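Local coordinates for probable dipeptidase (Pseudomonas aeruginosa, PDB 3B40), which probably hydrolyses dipeptides with the help of bound metal ions, as a member of the membrane dipeptidase family M19, at residues 147-150 against 151-154; 310-313 against 314-317; 331-334 against 335-339. The protein carries 11 engineered substitutions. All coordinates share one frame; numbering follows the deposited sequence.

Interaction 1: 147-150 against 151-154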
ATOM      1  N   LEU A 147      -5.122 -21.595  -7.745  1.00 24.37           N
ATOM      2  CA  LEU A 147      -6.193 -20.590  -7.872  1.00 24.35           C
ATOM      3  C   LEU A 147      -7.251 -20.702  -6.771  1.00 23.26           C
ATOM      4  O   LEU A 147      -7.810 -19.690  -6.316  1.00 22.82           O
ATOM      5  CB  LEU A 147      -6.873 -20.735  -9.250  1.00 24.52           C
ATOM      6  CG  LEU A 147      -7.555 -19.542  -9.910  1.00 25.40           C
ATOM      7  CD1 LEU A 147      -6.621 -18.341 -10.055  1.00 27.01           C
ATOM      8  CD2 LEU A 147      -8.090 -19.962 -11.271  1.00 24.09           C
ATOM      9  N   SER A 148      -7.521 -21.925  -6.320  1.00 22.56           N
ATOM     10  CA  SER A 148      -8.534 -22.111  -5.283  1.00 22.09           C
ATOM     11  C   SER A 148      -8.111 -21.479  -3.956  1.00 21.08           C
ATOM     12  O   SER A 148      -8.935 -21.345  -3.052  1.00 21.12           O
ATOM     13  CB  SER A 148      -8.900 -23.589  -5.103  1.00 22.30           C
ATOM     14  OG  SER A 148      -7.841 -24.289  -4.496  1.00 24.10           O
ATOM     15  N   GLN A 149      -6.850 -21.044  -3.836  1.00 20.64           N
ATOM     16  CA  GLN A 149      -6.436 -20.286  -2.622  1.00 20.12           C
ATOM     17  C   GLN A 149      -7.170 -18.939  -2.525  1.00 19.67           C
ATOM     18  O   GLN A 149      -7.329 -18.389  -1.427  1.00 20.53           O
ATOM     19  CB  GLN A 149      -4.902 -20.065  -2.547  1.00 20.45           C
ATOM     20  CG  GLN A 149      -4.058 -21.329  -2.395  1.00 22.57           C
ATOM     21  CD  GLN A 149      -4.351 -22.112  -1.107  1.00 26.78           C
ATOM     22  OE1 GLN A 149      -4.302 -21.563  -0.019  1.00 30.53           O
ATOM     23  NE2 GLN A 149      -4.677 -23.387  -1.241  1.00 31.44           N
ATOM     24  N   LEU A 150      -7.618 -18.405  -3.659  1.00 18.67           N
ATOM     25  CA  LEU A 150      -8.413 -17.179  -3.666  1.00 18.15           C
ATOM     26  C   LEU A 150      -9.773 -17.414  -2.990  1.00 18.96           C
ATOM     27  O   LEU A 150     -10.173 -16.647  -2.121  1.00 17.76           O
ATOM     28  CB  LEU A 150      -8.581 -16.635  -5.093  1.00 18.09           C
ATOM     29  CG  LEU A 150      -7.297 -16.193  -5.807  1.00 17.44           C
ATOM     30  CD1 LEU A 150      -7.580 -15.677  -7.234  1.00 14.52           C
ATOM     31  CD2 LEU A 150      -6.522 -15.137  -4.961  1.00 17.19           C
ATOM     32  N   ASP A 151     -10.433 -18.518  -3.358  1.00 19.69           N
ATOM     33  CA  ASP A 151     -11.719 -18.907  -2.788  1.00 19.99           C
ATOM     34  C   ASP A 151     -11.623 -19.129  -1.281  1.00 20.48           C
ATOM     35  O   ASP A 151     -12.469 -18.668  -0.515  1.00 20.45           O
ATOM     36  CB  ASP A 151     -12.244 -20.181  -3.480  1.00 20.26           C
ATOM     37  CG  ASP A 151     -12.364 -20.020  -4.990  1.00 21.81           C
ATOM     38  OD1 ASP A 151     -13.512 -19.924  -5.481  1.00 26.17           O
ATOM     39  OD2 ASP A 151     -11.321 -19.968  -5.688  1.00 20.44           O
ATOM     40  N   LYS A 152     -10.569 -19.824  -0.867  1.00 20.70           N
ATOM     41  CA  LYS A 152     -10.336 -20.128   0.533  1.00 20.84           C
ATOM     42  C   LYS A 152     -10.058 -18.859   1.375  1.00 19.52           C
ATOM     43  O   LYS A 152     -10.619 -18.701   2.462  1.00 19.28           O
ATOM     44  CB  LYS A 152      -9.199 -21.143   0.660  1.00 21.01           C
ATOM     45  CG  LYS A 152      -9.515 -22.532   0.044  1.00 22.59           C
ATOM     46  CD  LYS A 152      -8.283 -23.476   0.113  1.00 22.07           C
ATOM     47  CE  LYS A 152      -8.599 -24.906  -0.312  1.00 24.69           C
ATOM     48  NZ  LYS A 152      -9.006 -25.022  -1.755  1.00 24.10           N
ATOM     49  N   TRP A 153      -9.229 -17.946   0.865  1.00 19.40           N
ATOM     50  CA  TRP A 153      -8.957 -16.677   1.563  1.00 17.61           C
ATOM     51  C   TRP A 153     -10.157 -15.720   1.609  1.00 17.61           C
ATOM     52  O   TRP A 153     -10.420 -15.101   2.643  1.00 17.07           O
ATOM     53  CB  TRP A 153      -7.698 -16.009   1.019  1.00 18.14           C
ATOM     54  CG  TRP A 153      -6.372 -16.604   1.572  1.00 16.67           C
ATOM     55  CD1 TRP A 153      -5.434 -17.312   0.869  1.00 16.02           C
ATOM     56  CD2 TRP A 153      -5.850 -16.475   2.916  1.00 17.10           C
ATOM     57  NE1 TRP A 153      -4.382 -17.664   1.694  1.00 16.48           N
ATOM     58  CE2 TRP A 153      -4.605 -17.153   2.950  1.00 18.99           C
ATOM     59  CE3 TRP A 153      -6.324 -15.865   4.091  1.00 19.65           C
ATOM     60  CZ2 TRP A 153      -3.832 -17.257   4.125  1.00 18.26           C
ATOM     61  CZ3 TRP A 153      -5.554 -15.952   5.265  1.00 17.32           C
ATOM     62  CH2 TRP A 153      -4.313 -16.644   5.268  1.00 17.61           C
ATOM     63  N   ALA A 154     -10.895 -15.603   0.498  1.00 17.61           N
ATOM     64  CA  ALA A 154     -12.159 -14.859   0.470  1.00 17.33           C
ATOM     65  C   ALA A 154     -13.124 -15.370   1.553  1.00 18.03           C
ATOM     66  O   ALA A 154     -13.744 -14.570   2.285  1.00 16.99           O
ATOM     67  CB  ALA A 154     -12.810 -14.992  -0.910  1.00 17.71           C
TER

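Interaction 2: 310-313 against 314-317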
ATOM      1  N   ILE A 310      24.514 -11.471  -9.638  1.00 14.84           N
ATOM      2  CA  ILE A 310      25.766 -12.276  -9.536  1.00 16.03           C
ATOM      3  C   ILE A 310      26.580 -12.057  -8.250  1.00 16.91           C
ATOM      4  O   ILE A 310      27.524 -12.813  -7.979  1.00 17.00           O
ATOM      5  CB  ILE A 310      26.709 -12.132 -10.783  1.00 15.31           C
ATOM      6  CG1 ILE A 310      27.376 -10.744 -10.819  1.00 17.71           C
ATOM      7  CG2 ILE A 310      25.915 -12.334 -12.068  1.00 14.59           C
ATOM      8  CD1 ILE A 310      28.659 -10.674 -11.671  1.00 16.93           C
ATOM      9  N   TRP A 311      26.204 -11.060  -7.452  1.00 17.62           N
ATOM     10  CA  TRP A 311      26.870 -10.771  -6.180  1.00 18.04           C
ATOM     11  C   TRP A 311      26.715 -11.864  -5.104  1.00 18.83           C
ATOM     12  O   TRP A 311      25.622 -12.422  -4.908  1.00 19.14           O
ATOM     13  CB  TRP A 311      26.320  -9.476  -5.582  1.00 18.62           C
ATOM     14  CG  TRP A 311      26.702  -8.225  -6.301  1.00 17.65           C
ATOM     15  CD1 TRP A 311      27.339  -8.127  -7.505  1.00 17.40           C
ATOM     16  CD2 TRP A 311      26.457  -6.882  -5.865  1.00 19.80           C
ATOM     17  NE1 TRP A 311      27.509  -6.806  -7.841  1.00 17.38           N
ATOM     18  CE2 TRP A 311      26.998  -6.022  -6.842  1.00 19.20           C
ATOM     19  CE3 TRP A 311      25.856  -6.320  -4.726  1.00 20.44           C
ATOM     20  CZ2 TRP A 311      26.931  -4.629  -6.731  1.00 20.48           C
ATOM     21  CZ3 TRP A 311      25.807  -4.939  -4.608  1.00 18.24           C
ATOM     22  CH2 TRP A 311      26.332  -4.114  -5.598  1.00 20.15           C
ATOM     23  N   PRO A 312      27.791 -12.123  -4.340  1.00 19.41           N
ATOM     24  CA  PRO A 312      27.600 -12.989  -3.158  1.00 19.98           C
ATOM     25  C   PRO A 312      26.652 -12.330  -2.145  1.00 20.09           C
ATOM     26  O   PRO A 312      26.523 -11.114  -2.133  1.00 19.63           O
ATOM     27  CB  PRO A 312      29.017 -13.129  -2.570  1.00 20.33           C
ATOM     28  CG  PRO A 312      29.985 -12.722  -3.704  1.00 19.58           C
ATOM     29  CD  PRO A 312      29.190 -11.679  -4.510  1.00 19.01           C
ATOM     30  N   GLU A 313      25.957 -13.120  -1.332  1.00 21.17           N
ATOM     31  CA  GLU A 313      24.991 -12.538  -0.368  1.00 23.72           C
ATOM     32  C   GLU A 313      25.616 -11.477   0.535  1.00 23.42           C
ATOM     33  O   GLU A 313      25.012 -10.431   0.780  1.00 23.97           O
ATOM     34  CB  GLU A 313      24.304 -13.627   0.471  1.00 23.70           C
ATOM     35  CG  GLU A 313      23.468 -14.585  -0.381  1.00 24.49           C
ATOM     36  CD  GLU A 313      22.991 -15.818   0.388  1.00 25.85           C
ATOM     37  OE1 GLU A 313      23.618 -16.164   1.411  1.00 31.88           O
ATOM     38  OE2 GLU A 313      21.987 -16.453  -0.026  1.00 28.23           O
ATOM     39  N   GLN A 314      26.844 -11.739   0.988  1.00 23.83           N
ATOM     40  CA  GLN A 314      27.558 -10.845   1.895  1.00 24.12           C
ATOM     41  C   GLN A 314      27.732  -9.473   1.223  1.00 23.86           C
ATOM     42  O   GLN A 314      27.581  -8.429   1.864  1.00 23.14           O
ATOM     43  CB  GLN A 314      28.912 -11.473   2.256  1.00 24.69           C
ATOM     44  CG  GLN A 314      29.756 -10.761   3.358  1.00 28.44           C
ATOM     45  CD  GLN A 314      30.223  -9.352   2.999  1.00 31.98           C
ATOM     46  OE1 GLN A 314      30.010  -8.413   3.775  1.00 34.83           O
ATOM     47  NE2 GLN A 314      30.854  -9.192   1.832  1.00 33.67           N
ATOM     48  N   ARG A 315      28.010  -9.482  -0.080  1.00 22.12           N
ATOM     49  CA  ARG A 315      28.236  -8.225  -0.815  1.00 22.28           C
ATOM     50  C   ARG A 315      26.932  -7.432  -0.971  1.00 21.40           C
ATOM     51  O   ARG A 315      26.912  -6.200  -0.830  1.00 20.81           O
ATOM     52  CB  ARG A 315      28.852  -8.529  -2.198  1.00 21.15           C
ATOM     53  CG  ARG A 315      29.266  -7.301  -2.996  1.00 21.61           C
ATOM     54  CD  ARG A 315      29.967  -7.749  -4.296  1.00 23.21           C
ATOM     55  NE  ARG A 315      30.213  -6.611  -5.193  1.00 24.63           N
ATOM     56  CZ  ARG A 315      31.264  -5.798  -5.126  1.00 26.78           C
ATOM     57  NH1 ARG A 315      32.199  -5.978  -4.195  1.00 27.29           N
ATOM     58  NH2 ARG A 315      31.383  -4.792  -5.993  1.00 28.05           N
ATOM     59  N   PHE A 316      25.850  -8.156  -1.266  1.00 21.66           N
ATOM     60  CA  PHE A 316      24.523  -7.564  -1.339  1.00 21.55           C
ATOM     61  C   PHE A 316      24.135  -6.938  -0.002  1.00 21.38           C
ATOM     62  O   PHE A 316      23.733  -5.770   0.045  1.00 20.59           O
ATOM     63  CB  PHE A 316      23.473  -8.603  -1.764  1.00 21.78           C
ATOM     64  CG  PHE A 316      22.084  -8.053  -1.807  1.00 22.27           C
ATOM     65  CD1 PHE A 316      21.665  -7.292  -2.894  1.00 23.39           C
ATOM     66  CD2 PHE A 316      21.210  -8.250  -0.753  1.00 24.61           C
ATOM     67  CE1 PHE A 316      20.382  -6.751  -2.939  1.00 23.60           C
ATOM     68  CE2 PHE A 316      19.926  -7.715  -0.776  1.00 25.07           C
ATOM     69  CZ  PHE A 316      19.509  -6.965  -1.876  1.00 24.91           C
ATOM     70  N   GLY A 317      24.253  -7.730   1.075  1.00 21.07           N
ATOM     71  CA  GLY A 317      24.002  -7.257   2.424  1.00 21.41           C
ATOM     72  C   GLY A 317      24.666  -5.932   2.740  1.00 21.86           C
ATOM     73  O   GLY A 317      24.014  -5.013   3.212  1.00 21.68           O
TER

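Interaction 3: 331-334 against 335-339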
ATOM      1  N   PRO A 331      15.991  14.156   4.078  1.00 21.75           N
ATOM      2  CA  PRO A 331      14.889  14.898   4.729  1.00 21.25           C
ATOM      3  C   PRO A 331      13.514  14.438   4.193  1.00 21.28           C
ATOM      4  O   PRO A 331      13.333  14.370   2.984  1.00 21.45           O
ATOM      5  CB  PRO A 331      15.168  16.359   4.329  1.00 21.17           C
ATOM      6  CG  PRO A 331      16.710  16.400   4.249  1.00 21.99           C
ATOM      7  CD  PRO A 331      17.065  15.055   3.601  1.00 21.83           C
ATOM      8  N   LYS A 332      12.559  14.147   5.081  1.00 20.64           N
ATOM      9  CA  LYS A 332      11.225  13.636   4.671  1.00 20.60           C
ATOM     10  C   LYS A 332      10.332  14.662   3.975  1.00 20.05           C
ATOM     11  O   LYS A 332      10.151  15.787   4.482  1.00 19.09           O
ATOM     12  CB  LYS A 332      10.429  13.170   5.891  1.00 20.61           C
ATOM     13  CG  LYS A 332      10.400  11.683   6.229  1.00 21.41           C
ATOM     14  CD  LYS A 332       9.563  11.515   7.511  1.00 21.97           C
ATOM     15  CE  LYS A 332       9.558  10.082   8.052  1.00 24.38           C
ATOM     16  NZ  LYS A 332      10.618   9.219   7.451  1.00 25.81           N
ATOM     17  N   ALA A 333       9.717  14.232   2.863  1.00 18.84           N
ATOM     18  CA  ALA A 333       8.576  14.921   2.248  1.00 18.70           C
ATOM     19  C   ALA A 333       7.503  15.194   3.288  1.00 17.93           C
ATOM     20  O   ALA A 333       7.428  14.495   4.301  1.00 17.66           O
ATOM     21  CB  ALA A 333       7.966  14.060   1.069  1.00 17.96           C
ATOM     22  N   GLY A 334       6.665  16.196   3.036  1.00 18.01           N
ATOM     23  CA  GLY A 334       5.656  16.605   4.013  1.00 17.29           C
ATOM     24  C   GLY A 334       4.238  16.566   3.478  1.00 17.78           C
ATOM     25  O   GLY A 334       3.969  15.988   2.432  1.00 17.95           O
ATOM     26  N   LEU A 335       3.328  17.208   4.206  1.00 17.33           N
ATOM     27  CA  LEU A 335       1.936  17.305   3.801  1.00 17.33           C
ATOM     28  C   LEU A 335       1.778  18.086   2.505  1.00 16.53           C
ATOM     29  O   LEU A 335       0.850  17.828   1.750  1.00 16.81           O
ATOM     30  CB  LEU A 335       1.065  17.935   4.918  1.00 16.08           C
ATOM     31  CG  LEU A 335       0.860  17.068   6.184  1.00 17.18           C
ATOM     32  CD1 LEU A 335       0.283  17.879   7.338  1.00 18.47           C
ATOM     33  CD2 LEU A 335       0.026  15.801   5.920  1.00 18.41           C
ATOM     34  N   LYS A 336       2.681  19.014   2.223  1.00 16.44           N
ATOM     35  CA  LYS A 336       2.581  19.776   0.979  1.00 18.39           C
ATOM     36  C   LYS A 336       2.618  18.820  -0.215  1.00 17.11           C
ATOM     37  O   LYS A 336       1.762  18.880  -1.089  1.00 18.03           O
ATOM     38  CB  LYS A 336       3.720  20.796   0.847  1.00 19.17           C
ATOM     39  CG  LYS A 336       3.732  21.541  -0.530  1.00 19.71           C
ATOM     40  CD  LYS A 336       4.963  22.423  -0.706  1.00 20.41           C
ATOM     41  CE  LYS A 336       4.943  23.172  -2.060  1.00 21.95           C
ATOM     42  NZ  LYS A 336       4.925  22.186  -3.218  1.00 25.15           N
ATOM     43  N   GLU A 337       3.621  17.951  -0.231  1.00 16.79           N
ATOM     44  CA  GLU A 337       3.821  16.967  -1.311  1.00 16.50           C
ATOM     45  C   GLU A 337       2.704  15.933  -1.400  1.00 16.33           C
ATOM     46  O   GLU A 337       2.235  15.600  -2.485  1.00 16.58           O
ATOM     47  CB  GLU A 337       5.160  16.269  -1.120  1.00 17.11           C
ATOM     48  CG  GLU A 337       6.357  17.167  -1.470  1.00 19.27           C
ATOM     49  CD  GLU A 337       6.902  17.985  -0.317  1.00 23.07           C
ATOM     50  OE1 GLU A 337       6.313  18.003   0.783  1.00 24.73           O
ATOM     51  OE2 GLU A 337       7.968  18.617  -0.525  1.00 28.55           O
ATOM     52  N   LEU A 338       2.268  15.435  -0.249  1.00 15.57           N
ATOM     53  CA  LEU A 338       1.167  14.512  -0.245  1.00 15.15           C
ATOM     54  C   LEU A 338      -0.055  15.128  -0.929  1.00 14.86           C
ATOM     55  O   LEU A 338      -0.697  14.476  -1.748  1.00 15.13           O
ATOM     56  CB  LEU A 338       0.816  14.062   1.185  1.00 14.12           C
ATOM     57  CG  LEU A 338      -0.376  13.103   1.211  1.00 14.39           C
ATOM     58  CD1 LEU A 338      -0.211  11.878   0.287  1.00 12.91           C
ATOM     59  CD2 LEU A 338      -0.726  12.689   2.646  1.00 14.85           C
ATOM     60  N   VAL A 339      -0.387  16.364  -0.593  1.00 14.31           N
ATOM     61  CA  VAL A 339      -1.588  16.973  -1.197  1.00 14.21           C
ATOM     62  C   VAL A 339      -1.369  17.458  -2.647  1.00 13.28           C
ATOM     63  O   VAL A 339      -2.310  17.483  -3.446  1.00 12.90           O
ATOM     64  CB  VAL A 339      -2.204  18.035  -0.269  1.00 14.80           C
ATOM     65  CG1 VAL A 339      -3.391  18.778  -0.944  1.00 13.45           C
ATOM     66  CG2 VAL A 339      -2.680  17.328   0.999  1.00 14.67           C
TER

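Interaction 1: 147-150 against 151-154
Ser148 OG has two partners: Lys152 NZ, one helical turn on, donates to it over 3.1 Å, and Asp146 OD1, from shortly before in the chain, is the other. A lysine suits this because its long chain can lie back along the turn. CG sits beside the lysine's own backbone N, the chain then runs straight to CE, and a bend at the last torsion (chi4 64°) swings NZ onto the hydroxyl. On the way Lys152 CG passes 3.4 Å from Ser148 O, and Lys152 CD lies 3.9 Å from Gln149 NE2, whose own hydrogen bond goes to Asp146 OD2. The Asp146 carboxylate therefore ties down two successive side chains.

The backbone beneath is regular. Lys152 N bonds to Ser148 O, Trp153 N to Gln149 O at 3.0 Å, and Ala154 N to Leu150 O at 2.9 Å. Gln149 O also lies at the edge of the indole, 3.2 Å from Trp153 CD1, while the ring itself rests against Leu143 and helix 87-108. Asp151 forms a salt bridge through OD2 with Arg201 of helix 193-205. This lies in the opening part of the short amphipathic helix that ends at 155, in the beta-alpha-beta unit between strands 131-138 and 160-162, as expected of a TIM-barrel fold.

Interaction 2: 310-313 against 314-317
Two first torsions bring Arg315 and Trp311 together. In Arg315, CG points opposite the backbone N (chi1 -174°) and the chain stays extended as far as NE, while in Trp311 CG lies beside its own N (chi1 -70°), which sets the indole beside the first turn, one face to the Arg315 chain. Arg315 CD lies 4.0 Å from the centroid of the five-membered ring of Trp311, a CH-pi contact, and Arg315 NE is 3.6 Å above the Trp311 indole plane, over its centre. Arg315 CZ is farther off, 4.8 Å from the Trp311 five-membered centroid but still over the face, so a cation-pi contact completes the pair. The guanidinium stands almost upright on the indole, its plane 81° from that of the ring. Farther from the face, Arg315 NH2 makes a weak hydrogen bond to Phe289 O and a long, weak ion pair with Asp290. Arginine suits the place because its methylenes can lie on an aromatic face while its charged end stands off the same face and still reaches polar partners.

Pro312 lies alongside the arginine, its CD 3.9 Å from Arg315 CB. At the indole edge, in plane, Phe316 CA comes to 3.8 Å from Trp311 CE3. Pro312 O accepts Phe316 N at 3.2 Å and, weakly, Arg315 N; Glu313 O takes Gly317 N at 2.8 Å. Glu313 OE2 accepts a hydrogen bond from Lys82 N. With Pro312 as N-cap and an acidic residue next, which would probably interact favourably with the helix dipole, this is the N terminus of helix 313-328, with an arginine-on-indole cation-pi pair beside it.

Interaction 3: 331-334 against 335-339
Leu335 opens helix 335-349 directly after Gly334, its CB 3.7 Å from Gly334 C. Its side chain heads away from the loop to pack on Trp369, Tyr7 and helix 375-385, a place that suits a branched apolar residue. Lys336 follows on the exposed side and, its end leading away from the loop, forms a salt bridge with Asp340 one turn on.

Glu337 carries the contact. Its CB lies 4.2 Å from Ala333 CB, and a bend at chi2 (90°) folds the carboxylate back toward the start of the helix, where OE1 accepts Gly334 N over 2.9 Å. The N-H is fairly well aimed (158°), but it meets OE1 from above the carboxylate plane, 52° out of it. A third-residue side chain that takes the N-H of the N-cap residue is one half of a capping box; the reciprocal bond cannot be made here, since the N-cap, Gly334, has no side chain. OE2 pairs with Arg272 in a salt bridge, so the carboxylate is held at both oxygens, and the arginine together with the helix N terminus would probably favour its charged form.

Leu338 closes the first turn. Its N donates to Gly334 O at 3.2 Å, while its side chain packs on Trp369. Val339 N then bonds to Leu335 O at 3.0 Å.

All three contacts lie at or near the N-terminal ends of helices, each in a different helix, and none touches another: the nearest atoms of interactions 2 and 3 are about 20 Å apart, though helices 313-328 and 335-349 follow each other in the chain. Interactions 1 and 3 sit on opposite sides of the chain's centre. All three are partly buried, each mixing buried and exposed residues. Interaction 1 relies on a serine shared by a lysine and Asp146, interaction 2 on an arginine laid over an indole, and interaction 3 on a glutamate that returns to the N-cap backbone. Interaction 2 lies farthest from the chain's centre, about 28 Å centre to centre, and interaction 3 nearest, about 17 Å.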